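Local coordinates for putative peptidyl-arginine deiminase family protein (PDB 6B10) that probably hydrolyses agmatine to N-carbamoylputrescine as an agmatine deiminase, a step in polyamine biosynthesis, at residues Glu228-Tyr233 against Glu263-Ala268; Val282-Tyr285 against Asn289-Ile292. One frame throughout, in Å; residues are numbered along the deposited sequence.

Contact 1: Glu228-Tyr233 against Glu263-Ala268; sequences EEDEHY and ERRLGA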
loop_
_atom_site.group_PDB
_atom_site.type_symbol
_atom_site.label_atom_id
_atom_site.label_comp_id
_atom_site.label_asym_id
_atom_site.label_seq_id
_atom_site.Cartn_x
_atom_site.Cartn_y
_atom_site.Cartn_z
ATOM N N GLU A 228 -27.533 6.170 2.139
ATOM C CA GLU A 228 -27.924 5.795 3.502
ATOM C C GLU A 228 -28.325 4.328 3.625
ATOM O O GLU A 228 -28.151 3.726 4.677
ATOM C CB GLU A 228 -29.057 6.688 4.009
ATOM C CG GLU A 228 -28.629 8.124 4.275
ATOM C CD GLU A 228 -29.693 8.946 4.984
ATOM O OE1 GLU A 228 -30.377 8.411 5.881
ATOM O OE2 GLU A 228 -29.835 10.141 4.653
ATOM N N GLU A 229 -28.855 3.756 2.549
ATOM C CA GLU A 229 -29.244 2.345 2.543
ATOM C C GLU A 229 -28.048 1.398 2.660
ATOM O O GLU A 229 -28.187 0.283 3.167
ATOM C CB GLU A 229 -30.034 2.015 1.271
ATOM N N ASP A 230 -26.879 1.840 2.196
ATOM C CA ASP A 230 -25.686 0.984 2.148
ATOM C C ASP A 230 -25.134 0.705 3.549
ATOM O O ASP A 230 -25.103 1.590 4.408
ATOM C CB ASP A 230 -24.609 1.632 1.265
ATOM C CG ASP A 230 -23.539 0.646 0.818
ATOM O OD1 ASP A 230 -22.700 0.249 1.652
ATOM O OD2 ASP A 230 -23.525 0.273 -0.375
ATOM N N GLU A 231 -24.696 -0.530 3.769
ATOM C CA GLU A 231 -24.149 -0.941 5.072
ATOM C C GLU A 231 -22.875 -0.185 5.473
ATOM O O GLU A 231 -22.537 -0.119 6.652
ATOM C CB GLU A 231 -23.888 -2.454 5.103
ATOM C CG GLU A 231 -22.847 -2.954 4.111
ATOM C CD GLU A 231 -22.694 -4.463 4.142
ATOM O OE1 GLU A 231 -22.751 -5.050 5.245
ATOM O OE2 GLU A 231 -22.510 -5.063 3.062
ATOM N N HIS A 232 -22.176 0.377 4.490
ATOM C CA HIS A 232 -20.995 1.201 4.746
ATOM C C HIS A 232 -21.311 2.598 5.269
ATOM O O HIS A 232 -20.411 3.277 5.756
ATOM C CB HIS A 232 -20.173 1.354 3.468
ATOM C CG HIS A 232 -19.560 0.081 2.989
ATOM N ND1 HIS A 232 -20.074 -0.643 1.937
ATOM C CD2 HIS A 232 -18.464 -0.592 3.409
ATOM C CE1 HIS A 232 -19.318 -1.707 1.729
ATOM N NE2 HIS A 232 -18.335 -1.699 2.609
ATOM N N TYR A 233 -22.563 3.037 5.168
ATOM C CA TYR A 233 -22.898 4.435 5.450
ATOM C C TYR A 233 -22.472 4.908 6.841
ATOM O O TYR A 233 -21.737 5.890 6.962
ATOM C CB TYR A 233 -24.397 4.706 5.259
ATOM C CG TYR A 233 -24.749 6.156 5.485
ATOM C CD1 TYR A 233 -24.571 7.096 4.478
ATOM C CD2 TYR A 233 -25.228 6.599 6.719
ATOM C CE1 TYR A 233 -24.874 8.431 4.681
ATOM C CE2 TYR A 233 -25.537 7.933 6.932
ATOM C CZ TYR A 233 -25.356 8.845 5.912
ATOM O OH TYR A 233 -25.656 10.173 6.115
ATOM N N GLU A 263 -21.887 -13.326 -7.261
ATOM C CA GLU A 263 -22.822 -12.991 -6.181
ATOM C C GLU A 263 -22.163 -12.490 -4.889
ATOM O O GLU A 263 -22.837 -12.364 -3.865
ATOM C CB GLU A 263 -23.725 -14.195 -5.867
ATOM N N ARG A 264 -20.866 -12.187 -4.937
ATOM C CA ARG A 264 -20.125 -11.718 -3.761
ATOM C C ARG A 264 -19.752 -10.247 -3.942
ATOM O O ARG A 264 -19.172 -9.883 -4.965
ATOM C CB ARG A 264 -18.860 -12.559 -3.574
ATOM N N ARG A 265 -20.083 -9.408 -2.958
ATOM C CA ARG A 265 -19.781 -7.973 -3.041
ATOM C C ARG A 265 -18.287 -7.678 -2.850
ATOM O O ARG A 265 -17.717 -7.971 -1.803
ATOM C CB ARG A 265 -20.592 -7.150 -2.033
ATOM C CG ARG A 265 -20.404 -5.655 -2.262
ATOM C CD ARG A 265 -21.153 -4.768 -1.294
ATOM N NE ARG A 265 -20.937 -3.367 -1.648
ATOM C CZ ARG A 265 -21.525 -2.326 -1.062
ATOM N NH1 ARG A 265 -22.385 -2.506 -0.067
ATOM N NH2 ARG A 265 -21.247 -1.095 -1.479
ATOM N N LEU A 266 -17.684 -7.057 -3.859
ATOM C CA LEU A 266 -16.252 -6.771 -3.873
ATOM C C LEU A 266 -15.925 -5.479 -3.134
ATOM O O LEU A 266 -16.659 -4.497 -3.236
ATOM C CB LEU A 266 -15.760 -6.681 -5.316
ATOM C CG LEU A 266 -16.026 -7.931 -6.163
ATOM C CD1 LEU A 266 -15.543 -7.727 -7.589
ATOM C CD2 LEU A 266 -15.381 -9.168 -5.548
ATOM N N GLY A 267 -14.814 -5.486 -2.398
ATOM C CA GLY A 267 -14.416 -4.344 -1.582
ATOM C C GLY A 267 -13.730 -3.269 -2.399
ATOM O O GLY A 267 -12.538 -3.010 -2.225
ATOM N N ALA A 268 -14.487 -2.630 -3.283
ATOM C CA ALA A 268 -13.944 -1.594 -4.149
ATOM C C ALA A 268 -13.725 -0.325 -3.336
ATOM O O ALA A 268 -14.642 0.151 -2.675
ATOM C CB ALA A 268 -14.887 -1.328 -5.311
#
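R265 reaches D230 by stretching out completely: with its CG anti to the backbone N (chi1 -172°) and the chain extended as far as NE, the side chain carries its guanidinium across to a loop where the CA nearest that of R265, the CA of E231, is 11.6 Å away. D230 comes from the opposite direction, its carboxylate also swung away from its own backbone N. The two charged groups meet in a salt bridge. NH2 of R265 donates to D230 OD2 over 2.9 Å, using the syn lone pair of that oxygen; NH1 of R265 adds weak bonds to both oxygens, 3.0 Å to D230 OD2 and 3.3 Å to D230 OD1. This is not a flat, two-pronged pairing, because the carboxylate and guanidinium planes are turned 70° against each other.

H232 completes the cluster. Its ring stands almost upright on the guanidinium, edge to face, with H232 CE1 3.6 Å from R265 CZ. The same ring donates from ND1 to D230 OD1 over 2.8 Å, and the backbone N of H232 binds that oxygen at 2.9 Å. H232 thus holds OD1 from two sides, its backbone N on the anti side and ND1 on the syn side, while R265 bonds mainly to OD2. Farther out, E231 OE2 lies 4.0 Å from R265 NH1, beyond salt-bridge range, and probably adds only a mild electrostatic pull.

R265 also packs on Y260 of the neighbouring strand 260-261. On the loop side, the bond from H232 N to D230 OD1 is a capping bond, set in a type I beta turn from D230 to Y233 that leads into helix 233-244.

Contact 2: Val282-Tyr285 against Asn289-Ile292; sequences VPFY and NDEI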
loop_
_atom_site.group_PDB
_atom_site.type_symbol
_atom_site.label_atom_id
_atom_site.label_comp_id
_atom_site.label_asym_id
_atom_site.label_seq_id
_atom_site.Cartn_x
_atom_site.Cartn_y
_atom_site.Cartn_z
ATOM N N VAL A 282 -4.431 5.613 -9.382
ATOM C CA VAL A 282 -5.680 5.392 -8.638
ATOM C C VAL A 282 -6.481 4.248 -9.252
ATOM O O VAL A 282 -6.524 4.108 -10.470
ATOM C CB VAL A 282 -6.546 6.681 -8.556
ATOM C CG1 VAL A 282 -5.779 7.794 -7.863
ATOM C CG2 VAL A 282 -6.998 7.165 -9.930
ATOM N N PRO A 283 -7.118 3.422 -8.410
ATOM C CA PRO A 283 -7.961 2.372 -8.962
ATOM C C PRO A 283 -9.241 2.942 -9.573
ATOM O O PRO A 283 -9.873 3.821 -8.979
ATOM C CB PRO A 283 -8.279 1.484 -7.751
ATOM C CG PRO A 283 -8.048 2.331 -6.551
ATOM C CD PRO A 283 -7.098 3.424 -6.936
ATOM N N PHE A 284 -9.574 2.471 -10.768
ATOM C CA PHE A 284 -10.843 2.761 -11.429
ATOM C C PHE A 284 -11.666 1.474 -11.411
ATOM O O PHE A 284 -11.118 0.370 -11.517
ATOM C CB PHE A 284 -10.603 3.223 -12.872
ATOM C CG PHE A 284 -10.416 4.720 -13.038
ATOM C CD1 PHE A 284 -10.118 5.558 -11.961
ATOM C CD2 PHE A 284 -10.517 5.289 -14.304
ATOM C CE1 PHE A 284 -9.950 6.926 -12.146
ATOM C CE2 PHE A 284 -10.344 6.655 -14.496
ATOM C CZ PHE A 284 -10.059 7.475 -13.418
ATOM N N TYR A 285 -12.978 1.618 -11.261
ATOM C CA TYR A 285 -13.896 0.473 -11.182
ATOM C C TYR A 285 -15.043 0.555 -12.205
ATOM O O TYR A 285 -16.019 -0.203 -12.123
ATOM C CB TYR A 285 -14.447 0.368 -9.760
ATOM C CG TYR A 285 -13.370 0.201 -8.701
ATOM C CD1 TYR A 285 -12.613 -0.973 -8.627
ATOM C CD2 TYR A 285 -13.111 1.208 -7.765
ATOM C CE1 TYR A 285 -11.622 -1.134 -7.666
ATOM C CE2 TYR A 285 -12.124 1.055 -6.795
ATOM C CZ TYR A 285 -11.386 -0.119 -6.744
ATOM O OH TYR A 285 -10.405 -0.283 -5.778
ATOM N N ASN A 289 -17.869 7.565 -10.086
ATOM C CA ASN A 289 -16.994 8.098 -9.050
ATOM C C ASN A 289 -15.510 8.052 -9.402
ATOM O O ASN A 289 -14.729 8.770 -8.790
ATOM C CB ASN A 289 -17.257 7.403 -7.712
ATOM C CG ASN A 289 -18.602 7.777 -7.115
ATOM O OD1 ASN A 289 -19.307 8.639 -7.629
ATOM N ND2 ASN A 289 -18.960 7.130 -6.029
ATOM N N ASP A 290 -15.133 7.221 -10.381
ATOM C CA ASP A 290 -13.774 7.218 -10.934
ATOM C C ASP A 290 -13.370 8.639 -11.300
ATOM O O ASP A 290 -12.293 9.120 -10.930
ATOM C CB ASP A 290 -13.682 6.376 -12.216
ATOM C CG ASP A 290 -13.833 4.877 -11.980
ATOM O OD1 ASP A 290 -13.933 4.409 -10.830
ATOM O OD2 ASP A 290 -13.880 4.146 -12.983
ATOM N N GLU A 291 -14.247 9.295 -12.050
ATOM C CA GLU A 291 -13.997 10.643 -12.522
ATOM C C GLU A 291 -13.987 11.639 -11.371
ATOM O O GLU A 291 -13.176 12.555 -11.354
ATOM C CB GLU A 291 -15.047 11.053 -13.557
ATOM C CG GLU A 291 -14.888 12.492 -14.024
ATOM C CD GLU A 291 -15.723 12.847 -15.243
ATOM O OE1 GLU A 291 -16.412 11.961 -15.797
ATOM O OE2 GLU A 291 -15.679 14.031 -15.647
ATOM N N ILE A 292 -14.891 11.461 -10.416
ATOM C CA ILE A 292 -15.000 12.387 -9.289
ATOM C C ILE A 292 -13.734 12.350 -8.434
ATOM O O ILE A 292 -13.193 13.403 -8.070
ATOM C CB ILE A 292 -16.255 12.098 -8.427
ATOM C CG1 ILE A 292 -17.528 12.393 -9.239
ATOM C CG2 ILE A 292 -16.252 12.938 -7.155
ATOM C CD1 ILE A 292 -18.814 12.043 -8.530
#
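OD1 of D290 is gripped by two donors: the backbone N of Y285, 3.0 Å away with a nearly straight N-H line (171°), and the hydroxyl of Y270, outside both segments. The amide meets OD1 on the syn side, somewhat out of the carboxylate plane. The same N-H also leans weakly on D290 OD2, at 3.2 Å, so it faces both oxygens but favours one. OD2 in turn takes weak bonds from the amides of K286 and D287, and the carboxylate gathers in the backbone of the connection between strand and helix.

That connection is the strand-to-helix loop of a beta-alpha-beta unit: strand 279-284 ends at F284, helix 289-300 starts at N289, and strand 305-310 follows, pairing with the first strand through backbone bonds such as those of V282 with I307 and V309. D290 therefore ties the first turn of the helix back to the end of the strand that precedes it.

F284 supplies the apolar half. With its CG beside the backbone N, the ring turns one face to D290, and D290 CB sits 3.6 Å above the ring centroid, only 9° off the normal, in a CH-pi contact. Ring and carboxylate planes are 11° apart, so the acid lies stacked along the ring rather than standing on it. The carboxylate reaches past the rim, where D290 OD2 is 3.4 Å from F284 CB. Toward the end of the ring away from CB, on the same face, F284 CE1 comes to 3.4 Å from the backbone O of D290.

In the fold
Both contacts turn on an aspartate, but in different surroundings. Contact 1 is partly buried, about 22 Å from the chain centre to its own, and works by charge: one long side chain joins the short strand 264-265 to the loop before helix 233-244, some thirty residues apart in sequence. Contact 2 is buried, its centre about 17 Å from that of the chain, and spans a short connection; there the carboxylate takes backbone N-H groups and lies on an aromatic face, with no cation across the contact. Each acid sits close to the start of a helix, 233-244 in the first and 289-300 in the second. The two touch where A268 CA packs 3.9 Å from Y285 CZ, their centres about 16 Å apart.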